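PDB 4DUN: putative phenazine biosynthesis PhzC/PhzF protein from Clostridium difficile, which belongs to the PhzF family and probably acts as an isomerase, although its substrate is not established. Local coordinates for residues D146-L151 with G175-A180; N152-V157 with D186-Y191. All blocks are in the same frame, centred on the assembly; numbering follows the deposited sequence.

Contact 1 of 2, residues D146-L151 with G175-A180; sequences DLILLL and GIIITA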
ATOM      1  N   ASP A 146       2.918  24.507   8.532  1.00 21.52           N
ATOM      2  CA  ASP A 146       2.196  23.593   9.413  1.00 20.68           C
ATOM      3  C   ASP A 146       1.836  24.267  10.735  1.00 24.37           C
ATOM      4  O   ASP A 146       2.454  25.271  11.130  1.00 22.72           O
ATOM      5  CB  ASP A 146       3.071  22.358   9.705  1.00 21.44           C
ATOM      6  CG  ASP A 146       3.605  21.659   8.469  1.00 25.02           C
ATOM      7  OD1 ASP A 146       2.785  21.231   7.630  1.00 27.80           O
ATOM      8  OD2 ASP A 146       4.840  21.570   8.328  1.00 22.93           O
ATOM      9  N   LEU A 147       0.844  23.695  11.431  1.00 21.40           N
ATOM     10  CA  LEU A 147       0.454  24.150  12.766  1.00 20.61           C
ATOM     11  C   LEU A 147       1.287  23.372  13.771  1.00 22.27           C
ATOM     12  O   LEU A 147       1.415  22.145  13.646  1.00 21.71           O
ATOM     13  CB  LEU A 147      -1.047  23.937  13.017  1.00 21.63           C
ATOM     14  CG  LEU A 147      -1.584  24.362  14.382  1.00 25.24           C
ATOM     15  CD1 LEU A 147      -1.503  25.887  14.569  1.00 25.02           C
ATOM     16  CD2 LEU A 147      -3.056  23.918  14.541  1.00 30.37           C
ATOM     17  N   ILE A 148       1.903  24.075  14.726  1.00 19.16           N
ATOM     18  CA  ILE A 148       2.774  23.424  15.702  1.00 18.15           C
ATOM     19  C   ILE A 148       2.146  23.534  17.081  1.00 22.24           C
ATOM     20  O   ILE A 148       1.931  24.647  17.574  1.00 22.30           O
ATOM     21  CB  ILE A 148       4.202  24.020  15.658  1.00 19.86           C
ATOM     22  CG1 ILE A 148       4.793  23.891  14.221  1.00 21.89           C
ATOM     23  CG2 ILE A 148       5.118  23.339  16.704  1.00 19.44           C
ATOM     24  CD1 ILE A 148       5.849  24.871  13.893  1.00 29.49           C
ATOM     25  N   LEU A 149       1.891  22.376  17.703  1.00 17.77           N
ATOM     26  CA  LEU A 149       1.291  22.297  19.038  1.00 18.67           C
ATOM     27  C   LEU A 149       2.300  21.785  20.026  1.00 24.51           C
ATOM     28  O   LEU A 149       2.750  20.635  19.933  1.00 23.35           O
ATOM     29  CB  LEU A 149       0.030  21.393  19.043  1.00 19.69           C
ATOM     30  CG  LEU A 149      -1.047  21.685  17.955  1.00 23.02           C
ATOM     31  CD1 LEU A 149      -2.167  20.643  17.988  1.00 24.44           C
ATOM     32  CD2 LEU A 149      -1.607  23.103  18.080  1.00 24.06           C
ATOM     33  N   LEU A 150       2.700  22.657  20.951  1.00 22.45           N
ATOM     34  CA  LEU A 150       3.642  22.271  21.989  1.00 22.07           C
ATOM     35  C   LEU A 150       2.886  21.566  23.102  1.00 25.06           C
ATOM     36  O   LEU A 150       2.035  22.176  23.757  1.00 24.04           O
ATOM     37  CB  LEU A 150       4.441  23.487  22.520  1.00 22.68           C
ATOM     38  CG  LEU A 150       5.345  23.196  23.733  1.00 27.94           C
ATOM     39  CD1 LEU A 150       6.580  22.368  23.330  1.00 27.25           C
ATOM     40  CD2 LEU A 150       5.745  24.462  24.442  1.00 31.12           C
ATOM     41  N   LEU A 151       3.201  20.281  23.333  1.00 21.06           N
ATOM     42  CA  LEU A 151       2.569  19.528  24.416  1.00 22.27           C
ATOM     43  C   LEU A 151       3.489  19.525  25.638  1.00 25.81           C
ATOM     44  O   LEU A 151       4.639  19.933  25.526  1.00 25.41           O
ATOM     45  CB  LEU A 151       2.180  18.112  23.970  1.00 21.97           C
ATOM     46  CG  LEU A 151       1.250  17.998  22.729  1.00 25.15           C
ATOM     47  CD1 LEU A 151       0.781  16.549  22.530  1.00 24.40           C
ATOM     48  CD2 LEU A 151       0.010  18.914  22.832  1.00 29.73           C
ATOM     49  N   GLY A 175      -0.051  20.551   7.424  1.00 25.71           N
ATOM     50  CA  GLY A 175      -0.007  19.460   8.383  1.00 24.34           C
ATOM     51  C   GLY A 175      -0.129  19.960   9.806  1.00 26.15           C
ATOM     52  O   GLY A 175      -0.004  21.160  10.073  1.00 24.57           O
ATOM     53  N   ILE A 176      -0.377  19.033  10.722  1.00 22.06           N
ATOM     54  CA  ILE A 176      -0.514  19.325  12.149  1.00 21.17           C
ATOM     55  C   ILE A 176       0.622  18.614  12.860  1.00 23.26           C
ATOM     56  O   ILE A 176       0.713  17.381  12.808  1.00 22.08           O
ATOM     57  CB  ILE A 176      -1.908  18.904  12.719  1.00 24.58           C
ATOM     58  CG1 ILE A 176      -3.104  19.416  11.850  1.00 26.23           C
ATOM     59  CG2 ILE A 176      -2.045  19.270  14.203  1.00 23.84           C
ATOM     60  CD1 ILE A 176      -3.239  20.972  11.649  1.00 28.76           C
ATOM     61  N   ILE A 177       1.456  19.397  13.548  1.00 19.55           N
ATOM     62  CA  ILE A 177       2.601  18.892  14.289  1.00 18.87           C
ATOM     63  C   ILE A 177       2.328  18.979  15.792  1.00 21.98           C
ATOM     64  O   ILE A 177       1.875  20.023  16.278  1.00 21.63           O
ATOM     65  CB  ILE A 177       3.886  19.711  13.929  1.00 21.78           C
ATOM     66  CG1 ILE A 177       4.250  19.637  12.420  1.00 22.82           C
ATOM     67  CG2 ILE A 177       5.096  19.322  14.823  1.00 20.93           C
ATOM     68  CD1 ILE A 177       5.252  20.708  12.008  1.00 25.26           C
ATOM     69  N   ILE A 178       2.651  17.908  16.528  1.00 18.59           N
ATOM     70  CA  ILE A 178       2.631  17.929  17.981  1.00 18.26           C
ATOM     71  C   ILE A 178       4.090  17.717  18.406  1.00 21.24           C
ATOM     72  O   ILE A 178       4.798  16.940  17.771  1.00 18.34           O
ATOM     73  CB  ILE A 178       1.619  16.954  18.640  1.00 21.54           C
ATOM     74  CG1 ILE A 178       1.912  15.479  18.264  1.00 20.21           C
ATOM     75  CG2 ILE A 178       0.170  17.366  18.333  1.00 23.50           C
ATOM     76  CD1 ILE A 178       1.078  14.433  19.060  1.00 21.97           C
ATOM     77  N   THR A 179       4.581  18.476  19.390  1.00 19.77           N
ATOM     78  CA  THR A 179       5.997  18.365  19.761  1.00 19.17           C
ATOM     79  C   THR A 179       6.174  18.523  21.269  1.00 20.82           C
ATOM     80  O   THR A 179       5.339  19.141  21.919  1.00 19.89           O
ATOM     81  CB  THR A 179       6.841  19.419  18.965  1.00 21.49           C
ATOM     82  OG1 THR A 179       8.230  19.184  19.174  1.00 19.16           O
ATOM     83  CG2 THR A 179       6.514  20.865  19.350  1.00 20.31           C
ATOM     84  N   ALA A 180       7.269  17.959  21.820  1.00 18.32           N
ATOM     85  CA  ALA A 180       7.616  18.096  23.247  1.00 19.48           C
ATOM     86  C   ALA A 180       9.077  17.755  23.431  1.00 22.41           C
ATOM     87  O   ALA A 180       9.700  17.262  22.486  1.00 20.82           O
ATOM     88  CB  ALA A 180       6.749  17.164  24.103  1.00 20.88           C
TER

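Contact 2 of 2, residues N152-V157 with D186-Y191; sequences NSEQEV and DFVSRY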
ATOM      1  N   ASN A 152       2.973  19.120  26.809  1.00 25.58           N
ATOM      2  CA  ASN A 152       3.705  19.203  28.072  1.00 25.79           C
ATOM      3  C   ASN A 152       4.693  18.059  28.340  1.00 26.06           C
ATOM      4  O   ASN A 152       5.471  18.157  29.290  1.00 25.50           O
ATOM      5  CB  ASN A 152       2.715  19.323  29.228  1.00 31.00           C
ATOM      6  CG  ASN A 152       2.098  20.696  29.311  1.00 67.23           C
ATOM      7  OD1 ASN A 152       2.788  21.703  29.510  1.00 68.02           O
ATOM      8  ND2 ASN A 152       0.786  20.781  29.151  1.00 60.35           N
ATOM      9  N   SER A 153       4.679  16.987  27.538  1.00 21.85           N
ATOM     10  CA  SER A 153       5.608  15.857  27.738  1.00 20.23           C
ATOM     11  C   SER A 153       5.660  14.944  26.521  1.00 21.87           C
ATOM     12  O   SER A 153       4.750  14.957  25.707  1.00 19.15           O
ATOM     13  CB  SER A 153       5.174  15.015  28.942  1.00 23.72           C
ATOM     14  OG  SER A 153       3.980  14.291  28.669  1.00 23.87           O
ATOM     15  N   GLU A 154       6.675  14.074  26.464  1.00 19.02           N
ATOM     16  CA  GLU A 154       6.779  13.046  25.441  1.00 19.10           C
ATOM     17  C   GLU A 154       5.569  12.099  25.570  1.00 22.58           C
ATOM     18  O   GLU A 154       4.976  11.736  24.551  1.00 22.97           O
ATOM     19  CB  GLU A 154       8.107  12.288  25.599  1.00 20.70           C
ATOM     20  CG  GLU A 154       8.235  11.122  24.640  1.00 24.17           C
ATOM     21  CD  GLU A 154       9.585  10.444  24.652  1.00 29.70           C
ATOM     22  OE1 GLU A 154       9.653   9.275  25.082  1.00 38.20           O
ATOM     23  OE2 GLU A 154      10.570  11.067  24.201  1.00 31.64           O
ATOM     24  N   GLN A 155       5.144  11.783  26.822  1.00 19.64           N
ATOM     25  CA  GLN A 155       3.983  10.934  27.071  1.00 19.31           C
ATOM     26  C   GLN A 155       2.728  11.505  26.387  1.00 22.47           C
ATOM     27  O   GLN A 155       1.989  10.741  25.770  1.00 21.79           O
ATOM     28  CB  GLN A 155       3.721  10.738  28.582  1.00 21.51           C
ATOM     29  CG  GLN A 155       2.774   9.565  28.866  1.00 29.82           C
ATOM     30  CD  GLN A 155       3.280   8.264  28.272  1.00 39.33           C
ATOM     31  OE1 GLN A 155       4.392   7.816  28.566  1.00 35.27           O
ATOM     32  NE2 GLN A 155       2.501   7.661  27.380  1.00 29.82           N
ATOM     33  N   GLU A 156       2.516  12.830  26.460  1.00 20.48           N
ATOM     34  CA  GLU A 156       1.340  13.455  25.830  1.00 20.85           C
ATOM     35  C   GLU A 156       1.404  13.330  24.295  1.00 22.76           C
ATOM     36  O   GLU A 156       0.370  13.067  23.661  1.00 22.63           O
ATOM     37  CB  GLU A 156       1.189  14.920  26.249  1.00 22.00           C
ATOM     38  CG  GLU A 156       0.590  15.082  27.634  1.00 27.92           C
ATOM     39  CD  GLU A 156       0.175  16.496  27.989  1.00 42.77           C
ATOM     40  OE1 GLU A 156       0.423  17.419  27.178  1.00 41.26           O
ATOM     41  OE2 GLU A 156      -0.433  16.676  29.068  1.00 44.05           O
ATOM     42  N   VAL A 157       2.618  13.403  23.723  1.00 18.83           N
ATOM     43  CA  VAL A 157       2.848  13.220  22.277  1.00 18.06           C
ATOM     44  C   VAL A 157       2.473  11.772  21.910  1.00 21.86           C
ATOM     45  O   VAL A 157       1.700  11.567  20.980  1.00 20.85           O
ATOM     46  CB  VAL A 157       4.295  13.609  21.862  1.00 21.01           C
ATOM     47  CG1 VAL A 157       4.615  13.179  20.422  1.00 21.16           C
ATOM     48  CG2 VAL A 157       4.501  15.117  22.023  1.00 20.37           C
ATOM     49  N   ASP A 186      16.584  15.014  22.288  1.00 21.84           N
ATOM     50  CA  ASP A 186      16.392  16.416  22.663  1.00 21.54           C
ATOM     51  C   ASP A 186      14.933  16.811  22.567  1.00 24.30           C
ATOM     52  O   ASP A 186      14.415  17.476  23.471  1.00 22.55           O
ATOM     53  CB  ASP A 186      17.263  17.349  21.806  1.00 22.29           C
ATOM     54  CG  ASP A 186      18.714  17.147  22.112  1.00 26.91           C
ATOM     55  OD1 ASP A 186      19.163  17.616  23.181  1.00 27.08           O
ATOM     56  OD2 ASP A 186      19.388  16.455  21.329  1.00 25.25           O
ATOM     57  N   PHE A 187      14.262  16.406  21.464  1.00 19.81           N
ATOM     58  CA  PHE A 187      12.857  16.701  21.264  1.00 17.31           C
ATOM     59  C   PHE A 187      12.217  15.628  20.436  1.00 21.09           C
ATOM     60  O   PHE A 187      12.912  14.829  19.796  1.00 20.58           O
ATOM     61  CB  PHE A 187      12.625  18.099  20.652  1.00 17.80           C
ATOM     62  CG  PHE A 187      13.179  18.348  19.269  1.00 17.80           C
ATOM     63  CD1 PHE A 187      14.452  18.874  19.099  1.00 20.70           C
ATOM     64  CD2 PHE A 187      12.397  18.115  18.138  1.00 18.61           C
ATOM     65  CE1 PHE A 187      14.930  19.191  17.827  1.00 21.68           C
ATOM     66  CE2 PHE A 187      12.869  18.430  16.863  1.00 19.00           C
ATOM     67  CZ  PHE A 187      14.141  18.954  16.714  1.00 18.62           C
ATOM     68  N   VAL A 188      10.875  15.598  20.461  1.00 17.50           N
ATOM     69  CA  VAL A 188      10.097  14.612  19.735  1.00 17.60           C
ATOM     70  C   VAL A 188       8.976  15.300  19.018  1.00 19.34           C
ATOM     71  O   VAL A 188       8.575  16.402  19.413  1.00 17.83           O
ATOM     72  CB  VAL A 188       9.544  13.476  20.660  1.00 21.79           C
ATOM     73  CG1 VAL A 188      10.669  12.658  21.291  1.00 21.99           C
ATOM     74  CG2 VAL A 188       8.587  14.022  21.736  1.00 22.00           C
ATOM     75  N   SER A 189       8.424  14.636  18.011  1.00 15.84           N
ATOM     76  CA  SER A 189       7.251  15.153  17.289  1.00 15.52           C
ATOM     77  C   SER A 189       6.517  14.024  16.586  1.00 18.86           C
ATOM     78  O   SER A 189       7.019  12.909  16.490  1.00 18.06           O
ATOM     79  CB  SER A 189       7.621  16.245  16.282  1.00 16.36           C
ATOM     80  OG  SER A 189       8.302  15.706  15.154  1.00 18.28           O
ATOM     81  N   ARG A 190       5.291  14.306  16.203  1.00 15.49           N
ATOM     82  CA  ARG A 190       4.439  13.481  15.360  1.00 15.52           C
ATOM     83  C   ARG A 190       3.802  14.441  14.363  1.00 19.52           C
ATOM     84  O   ARG A 190       3.500  15.588  14.713  1.00 19.63           O
ATOM     85  CB  ARG A 190       3.409  12.670  16.144  1.00 15.79           C
ATOM     86  CG  ARG A 190       4.043  11.521  16.942  1.00 18.51           C
ATOM     87  CD  ARG A 190       3.049  10.915  17.887  1.00 18.52           C
ATOM     88  NE  ARG A 190       2.032  10.151  17.171  1.00 21.31           N
ATOM     89  CZ  ARG A 190       0.877   9.762  17.693  1.00 30.85           C
ATOM     90  NH1 ARG A 190       0.569  10.067  18.959  1.00 20.37           N
ATOM     91  NH2 ARG A 190       0.016   9.067  16.964  1.00 21.85           N
ATOM     92  N   TYR A 191       3.671  14.000  13.115  1.00 16.12           N
ATOM     93  CA  TYR A 191       3.159  14.840  12.036  1.00 16.36           C
ATOM     94  C   TYR A 191       1.932  14.174  11.419  1.00 20.02           C
ATOM     95  O   TYR A 191       2.012  13.033  10.966  1.00 18.97           O
ATOM     96  CB  TYR A 191       4.273  15.061  10.986  1.00 17.52           C
ATOM     97  CG  TYR A 191       3.928  16.042   9.891  1.00 17.87           C
ATOM     98  CD1 TYR A 191       3.175  15.650   8.788  1.00 20.42           C
ATOM     99  CD2 TYR A 191       4.475  17.322   9.879  1.00 19.25           C
ATOM    100  CE1 TYR A 191       2.883  16.547   7.751  1.00 22.08           C
ATOM    101  CE2 TYR A 191       4.184  18.229   8.855  1.00 20.24           C
ATOM    102  CZ  TYR A 191       3.388  17.835   7.792  1.00 23.96           C
ATOM    103  OH  TYR A 191       3.110  18.719   6.778  1.00 23.58           O
TER

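Contact 1 of 2, residues D146-L151 with G175-A180
The carboxylate of Asp146 lies against the start of strand 176-181: OD1 reaches Gly175 N at 2.9 Å in a weak, strongly bent bond (128° at the hydrogen), while Ile177 CD1 lies 3.8 Å from Asp146 OD2. OD1 also bonds to Tyr191 OH, so the weak Gly175 bond is not its only polar link. With CG anti to the carbonyl carbon (chi1 -53°), the carboxylate is brought round to Gly175 while Asp146 CB packs on Ile177 CD1 at 3.6 Å. Beyond it the backbones pair as parallel strands in continuous register, joined by five backbone bonds from Leu147 N to Gly175 O through Leu151 N to Thr179 O; Ile177 N to Leu147 O, for instance, spans 2.8 Å. Leu147, Leu149, Ile176 and Ile178 share one face. There Leu149 CD1 lies in the notch between Ile176 CG2 and Ile178 CG2, 4.0 Å from each. On the opposite face Ile148 and Ile177 lie side by side, and Ile148 CG2 touches Thr179 CG2 at 3.9 Å. This parallel pair is set in antiparallel surroundings: strand 140-143 runs antiparallel beside 147-150, and 187-193 does so beside 176-181. Helix 207-218 packs against the Ile148, Leu150 and Thr179 face, and helix 154-159 against Leu151, Ile178 and Ala180.

Contact 2 of 2, residues N152-V157 with D186-Y191
Arg190 runs its aliphatic stem past Val157, the two side chains lying alongside but running opposite ways, with Arg190 CD 3.7 Å from Val157 CG1. The stem bends at chi3 (71°) and carries the guanidinium beyond the valine to the helix backbone, where NH1 donates to Val157 O at 2.8 Å with an angle of 154° at the hydrogen. The acceptor sits at the guanidinium edge, only slightly out of its plane, and the donor lies in the carbonyl plane, so this bond helps to set the rotation of the group. NH1 also bonds to Tyr160 O, and NE forms a salt bridge with Glu199; the cation thus gathers carbonyls near and just beyond the C-terminal end of helix 154-159, which would probably suit its charge. Strand 187-193 runs between two helices here, in one of the two halves of the PhzF (DAP epimerase-like) fold: Val188 and Arg190 point toward helix 154-159, whereas Phe187 and Ser189 turn away and pack on helix 207-218. Two residues earlier on the strand than Arg190, Val188 is crossed by Glu154 at about a right angle. The extended glutamate chain passes its CG by Val188 CG2 at 4.1 Å and brings OE2 to 3.3 Å from Val188 CG1, while OE1 bonds to Ser183 OG. Val157 CG2 meets Val188 CG2 at 4.2 Å. At the helix start Ser153 is the N-cap, its OG accepting from Glu156 N at 3.0 Å, and Asn152 N donates to Glu156 OE1 from above the carboxylate plane.

Both contacts are buried, but contact 1 joins two strands within a sheet, whereas contact 2 lays a helix against that sheet and reaches toward more open residues at the helix start. They share continuous elements: 147-150 leads into helix 154-159, and strand 176-181 is followed by its antiparallel neighbour 187-193. As a strand pair, contact 1 rests on a ladder of backbone bonds flanked by branched aliphatic side chains; contact 2, a helix on a strand, relies on side chains, with one arginine bond to a carbonyl, two valines and Glu154. Thr179 OG1 and Val188 O, 2.8 Å apart and probably hydrogen-bonded, tie the two together, and Ala180 CB packs on Ser153 O at 3.4 Å.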